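Local coordinates for protein cellulase (Bacillus sp. BG-CS10, PDB 5E09) that probably hydrolyses internal beta-1,4-glucosidic bonds of cellulose, using a family 5 glycoside hydrolase barrel joined to a family 46 carbohydrate-binding module, at residues 487-490 and 491-494. Residues are numbered along the deposited sequence; the frame is centred on the assembly and turned at random.
Sequences SPVY and DKGE
Val489 sets CG1 anti to its own backbone N (chi1 -163°), which turns that methyl to Lys492, while Glu494 holds CG between its N and carbonyl carbon (chi1 62°), beside the valine. CG1 of Val489 lies 3.8 Å from CB of Lys492 and nearly as close to CE, because the lysine chain bends at chi3 and runs alongside the methyl. Beside the lysine, CG of Glu494 packs 3.9 Å from CB of Val489, the two side chains running the same way. Past this aliphatic patch, Lys492 NZ and Glu494 OE2 form a long salt bridge of 3.5 Å over the same face.

The backbone beneath is the tight connection between strands 486-489 and 494-497, at the edge of the antiparallel sheet in the carbohydrate-binding domain. Val489 and Glu494 make an antiparallel hydrogen-bonded pair: Val489 N gives to Glu494 O at 2.8 Å, and Glu494 N returns the bond to Val489 O at 3.0 Å. Val489 O also takes a weak bond from Lys492 N. Gly493 and Glu494 both face Val489, the signature of a G1 beta bulge, and the positive phi of Gly493 (53°) suits glycine. Gly493 N reaches Tyr490 O at 3.1 Å from above the carbonyl plane. Tyr490 itself leads away, its OH bonded to Val458 N and its ring meeting Phe453.

With an alanine at Val489, the methyl contacts to Lys492 would be lost, and the lysine chain would probably be freer to swing away from Glu494. The turn thus combines a backbone-bonded bulge with a surface ion pair whose aliphatic stems both rest against one valine, and this pair, with its lysine exposed to solvent, probably adds only modestly to the turn's stability.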
# COMPACT_ATOMS: atom_id res chain seq x y z
N SER A 487 19.77 3.14 2.83
CA SER A 487 18.83 4.25 2.87
C SER A 487 19.47 5.58 2.47
O SER A 487 20.39 6.06 3.13
CB SER A 487 18.21 4.37 4.26
OG SER A 487 17.04 5.16 4.23
N PRO A 488 18.99 6.18 1.37
CA PRO A 488 19.39 7.55 1.04
C PRO A 488 18.80 8.54 2.04
O PRO A 488 17.58 8.60 2.19
CB PRO A 488 18.79 7.77 -0.36
CG PRO A 488 18.48 6.41 -0.88
CD PRO A 488 18.18 5.56 0.31
N VAL A 489 19.67 9.28 2.72
CA VAL A 489 19.26 10.36 3.60
C VAL A 489 19.71 11.68 2.97
O VAL A 489 20.87 12.09 3.11
CB VAL A 489 19.86 10.22 5.02
CG1 VAL A 489 19.11 11.10 6.01
CG2 VAL A 489 19.84 8.76 5.47
N TYR A 490 18.78 12.33 2.26
CA TYR A 490 19.09 13.50 1.45
C TYR A 490 19.36 14.73 2.30
O TYR A 490 20.28 15.50 2.02
CB TYR A 490 17.95 13.78 0.46
CG TYR A 490 17.77 12.67 -0.55
CD1 TYR A 490 18.66 12.53 -1.61
CD2 TYR A 490 16.74 11.75 -0.44
CE1 TYR A 490 18.52 11.51 -2.53
CE2 TYR A 490 16.58 10.73 -1.35
CZ TYR A 490 17.48 10.61 -2.39
OH TYR A 490 17.34 9.60 -3.31
N ASP A 491 18.58 14.90 3.36
CA ASP A 491 18.74 16.05 4.25
C ASP A 491 20.02 15.97 5.09
O ASP A 491 20.41 16.95 5.73
CB ASP A 491 17.52 16.17 5.17
CG ASP A 491 17.06 14.83 5.71
OD1 ASP A 491 16.61 13.98 4.91
OD2 ASP A 491 17.16 14.62 6.94
N LYS A 492 20.69 14.83 5.08
CA LYS A 492 21.95 14.70 5.79
C LYS A 492 23.10 14.38 4.83
O LYS A 492 24.23 14.14 5.26
CB LYS A 492 21.85 13.63 6.89
CG LYS A 492 20.90 14.02 8.02
CD LYS A 492 21.27 13.34 9.34
CE LYS A 492 21.08 11.84 9.27
NZ LYS A 492 21.45 11.18 10.55
N GLY A 493 22.79 14.38 3.54
CA GLY A 493 23.78 14.12 2.51
C GLY A 493 24.55 12.83 2.71
O GLY A 493 25.79 12.84 2.69
N GLU A 494 23.85 11.72 2.90
CA GLU A 494 24.53 10.44 3.11
C GLU A 494 23.69 9.25 2.67
O GLU A 494 22.49 9.37 2.52
CB GLU A 494 24.93 10.29 4.58
CG GLU A 494 23.73 10.25 5.53
CD GLU A 494 24.13 10.20 7.00
OE1 GLU A 494 25.32 10.41 7.31
OE2 GLU A 494 23.25 9.93 7.84